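Local coordinates for dihydrodipicolinate synthase (Agrobacterium tumefaciens, PDB 3B4U), which probably catalyses, as a TIM-barrel lyase, the condensation of pyruvate with aspartate semialdehyde that opens the lysine branch of biosynthesis, at residues B[42-47]-B[59-64]; B[179-184]-B[188-193]; B[254-259]-B[284-289]; B[124-129]-B[159-164]. One frame throughout, in Å; residues are numbered along the deposited sequence. Where two conformers were deposited one is given.

Contact 1 of 4, residues B[42-47]-B[59-64]; sequences TLFGTT and QAILSS
The rim of the F44 ring runs alongside the branched side chain of I61 from helix 57-67, the two residues pointing opposite ways. F44 CZ lies 3.7 Å from I61 CG2, while the neighbouring ring atom F44 CE1 stands 3.9 Å from I61 CD1. I61 CB itself falls in the plane of the ring, so the aromatic presents its edge rather than a face to the helix. I61 is turned to do this: CG2 is placed anti to the backbone N (chi1 of CG1 -69°), which brings both branches against the ring rim.

F44 reaches this position from a left-handed backbone conformation just past the end of strand 40-43, and its chi1 of -33° departs clearly from a staggered value. The ring thereby folds back over its own chain neighbour, with L43 CB 3.6 Å above the centre of one face. L43 adds a looser apolar approach of its own, its CD1 reaching to 4.5 Å from I61 CG2 and 4.6 Å from L62 CD1. M26 of helix 23-35 touches both L43 and I61.

Just beyond F44, T46 OG1 hydrogen-bonds Y139 OH and also Y109 OH of the second subunit, consistent with the Tyr-Thr-Tyr catalytic triad of dihydrodipicolinate synthases, here at the C-terminal end of strand 40-43, the first strand of the beta-alpha-beta unit 40-43, 57-67, 75-79.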
loop_
_atom_site.group_PDB
_atom_site.type_symbol
_atom_site.label_atom_id
_atom_site.label_comp_id
_atom_site.label_asym_id
_atom_site.label_seq_id
_atom_site.Cartn_x
_atom_site.Cartn_y
_atom_site.Cartn_z
ATOM N N THR B 42 -18.565 -8.219 -3.418
ATOM C CA THR B 42 -17.233 -8.040 -2.836
ATOM C C THR B 42 -17.100 -6.561 -2.493
ATOM O O THR B 42 -17.179 -5.694 -3.360
ATOM C CB THR B 42 -16.127 -8.464 -3.793
ATOM O OG1 THR B 42 -16.235 -9.862 -4.020
ATOM C CG2 THR B 42 -14.768 -8.179 -3.224
ATOM N N LEU B 43 -16.944 -6.290 -1.204
ATOM C CA LEU B 43 -16.757 -4.936 -0.701
ATOM C C LEU B 43 -15.294 -4.626 -0.536
ATOM O O LEU B 43 -14.523 -5.500 -0.147
ATOM C CB LEU B 43 -17.431 -4.806 0.678
ATOM C CG LEU B 43 -18.882 -5.247 0.750
ATOM C CD1 LEU B 43 -19.431 -4.927 2.139
ATOM C CD2 LEU B 43 -19.748 -4.684 -0.381
ATOM N N PHE B 44 -14.891 -3.392 -0.812
ATOM C CA PHE B 44 -13.545 -2.936 -0.503
ATOM C C PHE B 44 -12.509 -3.608 -1.391
ATOM O O PHE B 44 -11.351 -3.746 -0.984
ATOM C CB PHE B 44 -13.157 -3.092 1.005
ATOM C CG PHE B 44 -14.299 -2.913 1.972
ATOM C CD1 PHE B 44 -15.047 -1.762 2.013
ATOM C CD2 PHE B 44 -14.567 -3.916 2.901
ATOM C CE1 PHE B 44 -16.075 -1.638 2.911
ATOM C CE2 PHE B 44 -15.610 -3.745 3.822
ATOM C CZ PHE B 44 -16.338 -2.624 3.804
ATOM N N GLY B 45 -12.878 -4.015 -2.606
ATOM C CA GLY B 45 -11.878 -4.441 -3.581
ATOM C C GLY B 45 -11.345 -3.244 -4.343
ATOM O O GLY B 45 -11.630 -2.091 -4.020
ATOM N N THR B 46 -10.615 -3.516 -5.415
ATOM C CA THR B 46 -10.026 -2.466 -6.220
ATOM C C THR B 46 -11.107 -1.534 -6.786
ATOM O O THR B 46 -10.999 -0.312 -6.689
ATOM C CB THR B 46 -9.182 -3.088 -7.325
ATOM O OG1 THR B 46 -8.158 -3.913 -6.741
ATOM C CG2 THR B 46 -8.534 -2.041 -8.217
ATOM N N THR B 47 -12.154 -2.118 -7.364
ATOM C CA THR B 47 -13.247 -1.361 -7.966
ATOM C C THR B 47 -14.077 -0.612 -6.942
ATOM O O THR B 47 -14.730 0.372 -7.246
ATOM C CB THR B 47 -14.124 -2.295 -8.838
ATOM O OG1 THR B 47 -13.272 -3.034 -9.720
ATOM C CG2 THR B 47 -15.131 -1.500 -9.651
ATOM N N GLN B 59 -15.370 -1.001 8.954
ATOM C CA GLN B 59 -16.096 -1.650 10.048
ATOM C C GLN B 59 -17.529 -1.154 10.119
ATOM O O GLN B 59 -18.455 -1.934 10.296
ATOM C CB GLN B 59 -15.344 -1.433 11.364
ATOM C CG GLN B 59 -13.953 -2.064 11.362
ATOM C CD GLN B 59 -13.106 -1.710 12.567
ATOM O OE1 GLN B 59 -13.092 -0.584 13.049
ATOM N NE2 GLN B 59 -12.338 -2.666 12.998
ATOM N N ALA B 60 -17.721 0.145 9.967
ATOM C CA ALA B 60 -19.046 0.735 9.946
ATOM C C ALA B 60 -19.852 0.207 8.759
ATOM O O ALA B 60 -21.018 -0.117 8.888
ATOM C CB ALA B 60 -18.944 2.255 9.916
ATOM N N ILE B 61 -19.227 0.126 7.586
ATOM C CA ILE B 61 -19.903 -0.327 6.390
ATOM C C ILE B 61 -20.326 -1.783 6.525
ATOM O O ILE B 61 -21.479 -2.134 6.244
ATOM C CB ILE B 61 -19.017 -0.092 5.160
ATOM C CG1 ILE B 61 -18.876 1.413 4.886
ATOM C CG2 ILE B 61 -19.597 -0.800 3.930
ATOM C CD1 ILE B 61 -17.698 1.764 3.977
ATOM N N LEU B 62 -19.419 -2.646 6.961
ATOM C CA LEU B 62 -19.760 -4.063 7.099
ATOM C C LEU B 62 -20.908 -4.243 8.094
ATOM O O LEU B 62 -21.851 -5.002 7.854
ATOM C CB LEU B 62 -18.530 -4.884 7.491
ATOM C CG LEU B 62 -18.768 -6.389 7.598
ATOM C CD1 LEU B 62 -19.266 -6.985 6.294
ATOM C CD2 LEU B 62 -17.497 -7.065 8.073
ATOM N N SER B 63 -20.812 -3.571 9.237
ATOM C CA SER B 63 -21.861 -3.647 10.240
ATOM C C SER B 63 -23.195 -3.182 9.662
ATOM O O SER B 63 -24.240 -3.785 9.911
ATOM C CB SER B 63 -21.446 -2.801 11.436
ATOM O OG SER B 63 -22.444 -2.831 12.443
ATOM N N SER B 64 -23.194 -2.088 8.912
ATOM C CA SER B 64 -24.423 -1.588 8.304
ATOM C C SER B 64 -24.999 -2.547 7.265
ATOM O O SER B 64 -26.223 -2.722 7.199
ATOM C CB SER B 64 -24.189 -0.230 7.674
ATOM O OG SER B 64 -23.896 0.760 8.644
#

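Contact 2 of 4, residues B[179-184]-B[188-193]; sequences ERLLKE and LAILIG
Apolar helix-on-strand packing, with L181 and L182 set against I190, joins helix 175-185 to strand 189-192 within one beta-alpha-beta unit of the TIM barrel. The helix lies on the outside of the barrel wall, and the chain returns from its C-terminal end into the strand after a short link. The two backbones come nearest at L182 and I190, whose CA atoms are 6.8 Å apart. No hydrogen bond crosses between the segments.

I190 points outward from the strand into the helix and takes both leucines. L181 faces the strand directly; its CB lies 4.2 Å from I190 CG2, and its backbone O stands 4.0 Å from I190 CG1. The same leucine also touches V168 of the adjoining strand and V151 and V154 of helix 151-160, so it lies buried where two outer helices meet the sheet. L182 starts from the flank of the helix and leans in, with CG anti to the carbonyl carbon (chi1 -66°) and the chain extended beyond it. Its CD2 methyl thus comes across the branch point of the isoleucine, 3.7 Å from I190 CB and 3.8 Å from I190 CG2.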
loop_
_atom_site.group_PDB
_atom_site.type_symbol
_atom_site.label_atom_id
_atom_site.label_comp_id
_atom_site.label_asym_id
_atom_site.label_seq_id
_atom_site.Cartn_x
_atom_site.Cartn_y
_atom_site.Cartn_z
ATOM N N GLU B 179 -4.130 -20.472 -17.379
ATOM C CA GLU B 179 -4.332 -21.846 -17.799
ATOM C C GLU B 179 -3.605 -22.847 -16.879
ATOM O O GLU B 179 -4.114 -23.933 -16.647
ATOM C CB GLU B 179 -3.968 -22.018 -19.277
ATOM C CG GLU B 179 -2.532 -22.111 -19.609
ATOM C CD GLU B 179 -2.305 -22.476 -21.067
ATOM O OE1 GLU B 179 -3.184 -23.130 -21.632
ATOM O OE2 GLU B 179 -1.268 -22.104 -21.605
ATOM N N ARG B 180 -2.411 -22.483 -16.396
ATOM C CA ARG B 180 -1.669 -23.273 -15.405
ATOM C C ARG B 180 -2.366 -23.294 -14.061
ATOM O O ARG B 180 -2.386 -24.323 -13.395
ATOM C CB ARG B 180 -0.260 -22.722 -15.222
ATOM C CG ARG B 180 0.604 -22.948 -16.424
ATOM C CD ARG B 180 1.945 -22.298 -16.268
ATOM N NE ARG B 180 2.722 -22.996 -15.255
ATOM C CZ ARG B 180 3.328 -22.430 -14.218
ATOM N NH1 ARG B 180 3.275 -21.120 -14.016
ATOM N NH2 ARG B 180 4.005 -23.194 -13.367
ATOM N N LEU B 181 -2.938 -22.145 -13.647
ATOM C CA LEU B 181 -3.739 -22.152 -12.424
ATOM C C LEU B 181 -4.855 -23.162 -12.542
ATOM O O LEU B 181 -5.166 -23.849 -11.589
ATOM C CB LEU B 181 -4.342 -20.773 -12.085
ATOM C CG LEU B 181 -3.398 -19.689 -11.599
ATOM C CD1 LEU B 181 -4.242 -18.447 -11.366
ATOM C CD2 LEU B 181 -2.647 -20.097 -10.333
ATOM N N LEU B 182 -5.508 -23.236 -13.695
ATOM C CA LEU B 182 -6.593 -24.179 -13.857
ATOM C C LEU B 182 -6.103 -25.631 -13.849
ATOM O O LEU B 182 -6.704 -26.480 -13.185
ATOM C CB LEU B 182 -7.405 -23.844 -15.112
ATOM C CG LEU B 182 -8.159 -22.504 -15.024
ATOM C CD1 LEU B 182 -8.601 -22.048 -16.414
ATOM C CD2 LEU B 182 -9.348 -22.585 -14.043
ATOM N N LYS B 183 -4.999 -25.917 -14.542
ATOM C CA LYS B 183 -4.470 -27.300 -14.566
ATOM C C LYS B 183 -3.939 -27.796 -13.238
ATOM O O LYS B 183 -4.122 -28.960 -12.878
ATOM C CB LYS B 183 -3.348 -27.395 -15.600
ATOM C CG LYS B 183 -3.824 -27.274 -17.015
ATOM C CD LYS B 183 -2.620 -27.191 -17.961
ATOM C CE LYS B 183 -3.007 -27.102 -19.404
ATOM N NZ LYS B 183 -1.783 -27.046 -20.273
ATOM N N GLU B 184 -3.195 -26.920 -12.563
ATOM C CA GLU B 184 -2.521 -27.289 -11.341
ATOM C C GLU B 184 -3.397 -27.093 -10.130
ATOM O O GLU B 184 -3.252 -27.842 -9.170
ATOM C CB GLU B 184 -1.232 -26.507 -11.162
ATOM C CG GLU B 184 -0.239 -26.701 -12.249
ATOM C CD GLU B 184 0.298 -28.098 -12.341
ATOM O OE1 GLU B 184 0.423 -28.819 -11.322
ATOM O OE2 GLU B 184 0.577 -28.472 -13.490
ATOM N N LEU B 188 -9.223 -25.525 -6.592
ATOM C CA LEU B 188 -9.577 -24.305 -5.876
ATOM C C LEU B 188 -10.544 -23.519 -6.738
ATOM O O LEU B 188 -10.791 -23.831 -7.888
ATOM C CB LEU B 188 -8.329 -23.480 -5.622
ATOM C CG LEU B 188 -7.230 -24.156 -4.811
ATOM C CD1 LEU B 188 -6.100 -23.130 -4.594
ATOM C CD2 LEU B 188 -7.797 -24.751 -3.538
ATOM N N ALA B 189 -11.077 -22.443 -6.170
ATOM C CA ALA B 189 -11.937 -21.505 -6.913
ATOM C C ALA B 189 -11.003 -20.536 -7.673
ATOM O O ALA B 189 -10.453 -19.591 -7.094
ATOM C CB ALA B 189 -12.848 -20.766 -5.963
ATOM N N ILE B 190 -10.822 -20.788 -8.970
ATOM C CA ILE B 190 -9.999 -19.917 -9.815
ATOM C C ILE B 190 -10.943 -18.951 -10.487
ATOM O O ILE B 190 -11.791 -19.344 -11.282
ATOM C CB ILE B 190 -9.167 -20.720 -10.825
ATOM C CG1 ILE B 190 -8.305 -21.771 -10.123
ATOM C CG2 ILE B 190 -8.355 -19.775 -11.686
ATOM C CD1 ILE B 190 -7.373 -21.232 -9.067
ATOM N N LEU B 191 -10.800 -17.687 -10.138
ATOM C CA LEU B 191 -11.680 -16.613 -10.567
ATOM C C LEU B 191 -10.873 -15.732 -11.529
ATOM O O LEU B 191 -9.685 -15.509 -11.332
ATOM C CB LEU B 191 -12.149 -15.821 -9.344
ATOM C CG LEU B 191 -12.710 -16.648 -8.203
ATOM C CD1 LEU B 191 -13.103 -15.726 -7.041
ATOM C CD2 LEU B 191 -13.871 -17.509 -8.634
ATOM N N ILE B 192 -11.503 -15.250 -12.599
ATOM C CA ILE B 192 -10.750 -14.675 -13.732
ATOM C C ILE B 192 -11.188 -13.240 -13.961
ATOM O O ILE B 192 -12.343 -12.954 -14.245
ATOM C CB ILE B 192 -10.927 -15.540 -15.001
ATOM C CG1 ILE B 192 -10.320 -16.908 -14.751
ATOM C CG2 ILE B 192 -10.300 -14.837 -16.216
ATOM C CD1 ILE B 192 -10.688 -17.928 -15.834
ATOM N N GLY B 193 -10.241 -12.341 -13.816
ATOM C CA GLY B 193 -10.474 -10.903 -13.981
ATOM C C GLY B 193 -10.551 -10.433 -15.424
ATOM O O GLY B 193 -11.335 -9.551 -15.738
#

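Contact 3 of 4, residues B[254-259]-B[284-289]; sequences VSHTTG and AFDALF
H256 NE2 donates to D286 OD1 at 2.8 Å, the one hydrogen bond between the two segments and a nearly straight one, with an angle of 177° at the hydrogen. The oxygen lies in the plane of the imidazole. From the aspartate's side the bond is less regular: it arrives on the syn side of OD1 but tilted out of the carboxylate plane. Both residues of this His-carboxylate pair are partly exposed, and the negative charge of D286 would be expected to favour a proton on NE2 and may raise the histidine's affinity for a second one.

The imidazole is carried across by a chi1 of -175°, which sets CG opposite the backbone N and directs the ring at the other helix. Its carbon edge then meets F285, with H256 CD2 3.7 Å from F285 CD2. The two ring planes stand nearly perpendicular, at an oblique offset with centroids 5.6 Å apart. T257 completes the apolar part by crossing F285 at about a right angle, its CG2 methyl 3.6 Å from F285 CZ; its hydroxyl OG1 instead bonds back to L253 O in its own helix. F289 CB lies over one face of the F285 ring, toward the rim.

The short segments of the helices run at -51° with their axes 11.9 Å apart, so long side chains bridge the gap. Helices 246-258 and 275-289 belong to the helical C-terminal region that follows the (beta/alpha)8 barrel in the dihydrodipicolinate synthase family.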
loop_
_atom_site.group_PDB
_atom_site.type_symbol
_atom_site.label_atom_id
_atom_site.label_comp_id
_atom_site.label_asym_id
_atom_site.label_seq_id
_atom_site.Cartn_x
_atom_site.Cartn_y
_atom_site.Cartn_z
ATOM N N VAL B 254 -22.158 2.844 -14.019
ATOM C CA VAL B 254 -23.188 2.630 -13.003
ATOM C C VAL B 254 -24.170 3.804 -13.038
ATOM O O VAL B 254 -25.378 3.591 -13.082
ATOM C CB VAL B 254 -22.609 2.444 -11.586
ATOM C CG1 VAL B 254 -23.751 2.263 -10.606
ATOM C CG2 VAL B 254 -21.685 1.227 -11.587
ATOM N N SER B 255 -23.663 5.034 -13.062
ATOM C CA SER B 255 -24.528 6.220 -13.163
ATOM C C SER B 255 -25.375 6.162 -14.433
ATOM O O SER B 255 -26.577 6.437 -14.397
ATOM C CB SER B 255 -23.702 7.506 -13.149
ATOM O OG SER B 255 -23.306 7.839 -11.835
ATOM N N HIS B 256 -24.758 5.825 -15.571
ATOM C CA HIS B 256 -25.458 5.836 -16.846
ATOM C C HIS B 256 -26.581 4.831 -16.891
ATOM O O HIS B 256 -27.674 5.131 -17.389
ATOM C CB HIS B 256 -24.439 5.566 -17.936
ATOM C CG HIS B 256 -24.978 5.651 -19.330
ATOM N ND1 HIS B 256 -25.619 6.769 -19.827
ATOM C CD2 HIS B 256 -24.885 4.769 -20.350
ATOM C CE1 HIS B 256 -25.933 6.536 -21.089
ATOM N NE2 HIS B 256 -25.489 5.341 -21.434
ATOM N N THR B 257 -26.338 3.627 -16.380
ATOM C CA THR B 257 -27.354 2.587 -16.463
ATOM C C THR B 257 -28.467 2.714 -15.432
ATOM O O THR B 257 -29.559 2.210 -15.642
ATOM C CB THR B 257 -26.735 1.168 -16.375
ATOM O OG1 THR B 257 -26.055 1.018 -15.108
ATOM C CG2 THR B 257 -25.762 0.913 -17.530
ATOM N N THR B 258 -28.201 3.365 -14.308
ATOM C CA THR B 258 -29.165 3.463 -13.208
ATOM C C THR B 258 -29.863 4.810 -13.100
ATOM O O THR B 258 -30.865 4.913 -12.407
ATOM C CB THR B 258 -28.493 3.199 -11.844
ATOM O OG1 THR B 258 -27.547 4.229 -11.580
ATOM C CG2 THR B 258 -27.808 1.833 -11.825
ATOM N N GLY B 259 -29.276 5.842 -13.694
ATOM C CA GLY B 259 -29.695 7.232 -13.494
ATOM C C GLY B 259 -29.283 7.849 -12.171
ATOM O O GLY B 259 -29.681 8.969 -11.866
ATOM N N ALA B 284 -19.635 4.743 -26.084
ATOM C CA ALA B 284 -19.057 3.420 -26.311
ATOM C C ALA B 284 -19.989 2.324 -25.775
ATOM O O ALA B 284 -20.205 1.289 -26.429
ATOM C CB ALA B 284 -17.740 3.325 -25.677
ATOM N N PHE B 285 -20.528 2.544 -24.576
ATOM C CA PHE B 285 -21.487 1.631 -24.002
ATOM C C PHE B 285 -22.735 1.524 -24.871
ATOM O O PHE B 285 -23.189 0.423 -25.164
ATOM C CB PHE B 285 -21.809 2.060 -22.561
ATOM C CG PHE B 285 -22.876 1.238 -21.921
ATOM C CD1 PHE B 285 -22.571 0.094 -21.188
ATOM C CD2 PHE B 285 -24.190 1.576 -22.062
ATOM C CE1 PHE B 285 -23.574 -0.656 -20.616
ATOM C CE2 PHE B 285 -25.198 0.823 -21.503
ATOM C CZ PHE B 285 -24.887 -0.301 -20.775
ATOM N N ASP B 286 -23.300 2.665 -25.243
ATOM C CA ASP B 286 -24.547 2.666 -25.981
ATOM C C ASP B 286 -24.400 1.948 -27.328
ATOM O O ASP B 286 -25.316 1.253 -27.758
ATOM C CB ASP B 286 -25.031 4.085 -26.235
ATOM C CG ASP B 286 -25.564 4.757 -25.003
ATOM O OD1 ASP B 286 -25.782 4.103 -23.955
ATOM O OD2 ASP B 286 -25.832 5.978 -25.108
ATOM N N ALA B 287 -23.251 2.098 -27.972
ATOM C CA ALA B 287 -23.013 1.477 -29.285
ATOM C C ALA B 287 -23.031 -0.043 -29.187
ATOM O O ALA B 287 -23.330 -0.731 -30.159
ATOM C CB ALA B 287 -21.717 1.927 -29.859
ATOM N N LEU B 288 -22.666 -0.576 -28.020
ATOM C CA LEU B 288 -22.610 -2.011 -27.796
ATOM C C LEU B 288 -23.871 -2.601 -27.175
ATOM O O LEU B 288 -24.229 -3.734 -27.496
ATOM C CB LEU B 288 -21.387 -2.338 -26.925
ATOM C CG LEU B 288 -20.060 -2.207 -27.671
ATOM C CD1 LEU B 288 -18.887 -2.088 -26.692
ATOM C CD2 LEU B 288 -19.844 -3.371 -28.634
ATOM N N PHE B 289 -24.517 -1.873 -26.258
ATOM C CA PHE B 289 -25.569 -2.422 -25.397
ATOM C C PHE B 289 -26.918 -1.729 -25.455
ATOM O O PHE B 289 -27.868 -2.219 -24.839
ATOM C CB PHE B 289 -25.106 -2.452 -23.943
ATOM C CG PHE B 289 -23.975 -3.397 -23.719
ATOM C CD1 PHE B 289 -24.183 -4.762 -23.582
ATOM C CD2 PHE B 289 -22.681 -2.928 -23.716
ATOM C CE1 PHE B 289 -23.113 -5.627 -23.436
ATOM C CE2 PHE B 289 -21.624 -3.789 -23.561
ATOM C CZ PHE B 289 -21.840 -5.142 -23.433
#

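Contact 4 of 4, residues B[124-129]-B[159-164]; sequences AVFSKI and AAFPGI
On the outer helical layer of the TIM barrel, F126 near the end of helix 115-129 meets F161 and I164 in the turn that leads from helix 151-160 into strand 165-170. F126 is the centre of the contact and is used on two sides. Its edge points at the face of F161 in a T-shaped stack, with centroids 5.0 Å apart and planes at 77°. The atom that leads is F126 CD2, which stands over the centre of the F161 ring and is 3.7 Å from F161 CD2. The opposite face of F161 is covered by A160 CB, so that ring is held between its own chain neighbour and the incoming edge.

One face of F126 receives I164. The CG2 methyl lies 3.9 Å from the ring centroid and only 12° off the normal, a CH-pi contact, and it is the branch anti to the isoleucine's backbone N (chi1 of CG1 -63°) that is delivered to the ring.

F161 and I164 are brought to the same side by a type II beta-turn through P162 and G163, closed by I164 N bonding F161 O at 3.0 Å. Both F126 and I164 also touch I136, at the start of strand 136-140. Aromatic and aliphatic groups thus join adjacent outer helices near the N-terminal ends of the strands, a layer characteristic of the (beta/alpha)8 barrel.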
loop_
_atom_site.group_PDB
_atom_site.type_symbol
_atom_site.label_atom_id
_atom_site.label_comp_id
_atom_site.label_asym_id
_atom_site.label_seq_id
_atom_site.Cartn_x
_atom_site.Cartn_y
_atom_site.Cartn_z
ATOM N N ALA B 124 2.163 -16.076 8.011
ATOM C CA ALA B 124 2.071 -15.300 9.249
ATOM C C ALA B 124 0.686 -14.696 9.434
ATOM O O ALA B 124 0.162 -14.671 10.543
ATOM C CB ALA B 124 3.133 -14.217 9.263
ATOM N N VAL B 125 0.077 -14.237 8.349
ATOM C CA VAL B 125 -1.298 -13.722 8.422
ATOM C C VAL B 125 -2.247 -14.831 8.878
ATOM O O VAL B 125 -3.045 -14.614 9.786
ATOM C CB VAL B 125 -1.752 -13.133 7.061
ATOM C CG1 VAL B 125 -3.248 -12.798 7.074
ATOM C CG2 VAL B 125 -0.938 -11.885 6.751
ATOM N N PHE B 126 -2.144 -16.002 8.292
ATOM C CA PHE B 126 -3.038 -17.103 8.631
ATOM C C PHE B 126 -2.854 -17.538 10.083
ATOM O O PHE B 126 -3.848 -17.783 10.780
ATOM C CB PHE B 126 -2.849 -18.279 7.674
ATOM C CG PHE B 126 -3.058 -17.943 6.221
ATOM C CD1 PHE B 126 -3.833 -16.849 5.801
ATOM C CD2 PHE B 126 -2.432 -18.695 5.262
ATOM C CE1 PHE B 126 -3.950 -16.532 4.476
ATOM C CE2 PHE B 126 -2.550 -18.392 3.934
ATOM C CZ PHE B 126 -3.328 -17.309 3.545
ATOM N N SER B 127 -1.607 -17.613 10.541
ATOM C CA SER B 127 -1.329 -17.957 11.938
ATOM C C SER B 127 -1.944 -16.947 12.879
ATOM O O SER B 127 -2.477 -17.316 13.936
ATOM C CB SER B 127 0.179 -18.029 12.175
ATOM O OG SER B 127 0.451 -18.332 13.537
ATOM N N LYS B 128 -1.831 -15.662 12.550
ATOM C CA LYS B 128 -2.367 -14.603 13.369
ATOM C C LYS B 128 -3.899 -14.606 13.393
ATOM O O LYS B 128 -4.509 -14.376 14.442
ATOM C CB LYS B 128 -1.824 -13.262 12.890
ATOM C CG LYS B 128 -2.207 -12.111 13.775
ATOM C CD LYS B 128 -1.619 -12.231 15.166
ATOM C CE LYS B 128 -1.807 -10.948 15.972
ATOM N NZ LYS B 128 -1.093 -11.046 17.281
ATOM N N ILE B 129 -4.539 -14.879 12.263
ATOM C CA ILE B 129 -6.010 -15.042 12.265
ATOM C C ILE B 129 -6.395 -16.151 13.246
ATOM O O ILE B 129 -7.347 -16.001 14.034
ATOM C CB ILE B 129 -6.556 -15.355 10.867
ATOM C CG1 ILE B 129 -6.356 -14.168 9.908
ATOM C CG2 ILE B 129 -8.049 -15.710 10.936
ATOM C CD1 ILE B 129 -6.562 -14.514 8.488
ATOM N N ALA B 159 -0.954 -26.279 -0.575
ATOM C CA ALA B 159 -0.419 -27.460 0.124
ATOM C C ALA B 159 -0.349 -27.231 1.615
ATOM O O ALA B 159 -0.675 -28.124 2.390
ATOM C CB ALA B 159 0.957 -27.819 -0.438
ATOM N N ALA B 160 0.110 -26.041 2.031
ATOM C CA ALA B 160 0.295 -25.774 3.446
ATOM C C ALA B 160 -1.000 -25.428 4.152
ATOM O O ALA B 160 -1.116 -25.613 5.362
ATOM C CB ALA B 160 1.309 -24.677 3.638
ATOM N N PHE B 161 -1.969 -24.873 3.418
ATOM C CA PHE B 161 -3.136 -24.262 4.027
ATOM C C PHE B 161 -4.442 -24.728 3.434
ATOM O O PHE B 161 -5.289 -23.930 3.036
ATOM C CB PHE B 161 -3.000 -22.726 3.956
ATOM C CG PHE B 161 -1.736 -22.227 4.590
ATOM C CD1 PHE B 161 -1.530 -22.396 5.953
ATOM C CD2 PHE B 161 -0.738 -21.617 3.850
ATOM C CE1 PHE B 161 -0.359 -22.001 6.551
ATOM C CE2 PHE B 161 0.454 -21.196 4.456
ATOM C CZ PHE B 161 0.638 -21.410 5.799
ATOM N N PRO B 162 -4.666 -26.045 3.412
ATOM C CA PRO B 162 -5.921 -26.544 2.868
ATOM C C PRO B 162 -7.128 -26.033 3.656
ATOM O O PRO B 162 -7.103 -25.983 4.865
ATOM C CB PRO B 162 -5.740 -28.072 2.964
ATOM C CG PRO B 162 -4.811 -28.249 4.089
ATOM C CD PRO B 162 -3.819 -27.137 3.933
ATOM N N GLY B 163 -8.177 -25.618 2.947
ATOM C CA GLY B 163 -9.346 -25.001 3.569
ATOM C C GLY B 163 -9.173 -23.555 3.980
ATOM O O GLY B 163 -10.185 -22.888 4.327
ATOM N N ILE B 164 -7.929 -23.072 4.038
ATOM C CA ILE B 164 -7.665 -21.673 4.342
ATOM C C ILE B 164 -7.498 -20.944 3.009
ATOM O O ILE B 164 -8.226 -19.999 2.724
ATOM C CB ILE B 164 -6.468 -21.493 5.278
ATOM C CG1 ILE B 164 -6.737 -22.153 6.658
ATOM C CG2 ILE B 164 -6.173 -19.998 5.427
ATOM C CD1 ILE B 164 -5.473 -22.299 7.458
#

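Contacts 1 and 2 both pack a helix on the central parallel sheet, on opposite sides of the chain's centre, with their own centres 25 Å apart. Contact 4 lies further out, about 21 Å from the chain's centre, yet approaches contact 2 to about 7 Å between nearest atoms; helix 151-160 touches L181 in contact 2 and leads into the turn of contact 4. Contact 3 belongs to the C-terminal helices and is 42 Å from contact 4, centre to centre. Of the four, contact 1 includes a residue of the probable active site, T46, and the F44 side chain is about 13 Å from a bound magnesium ion.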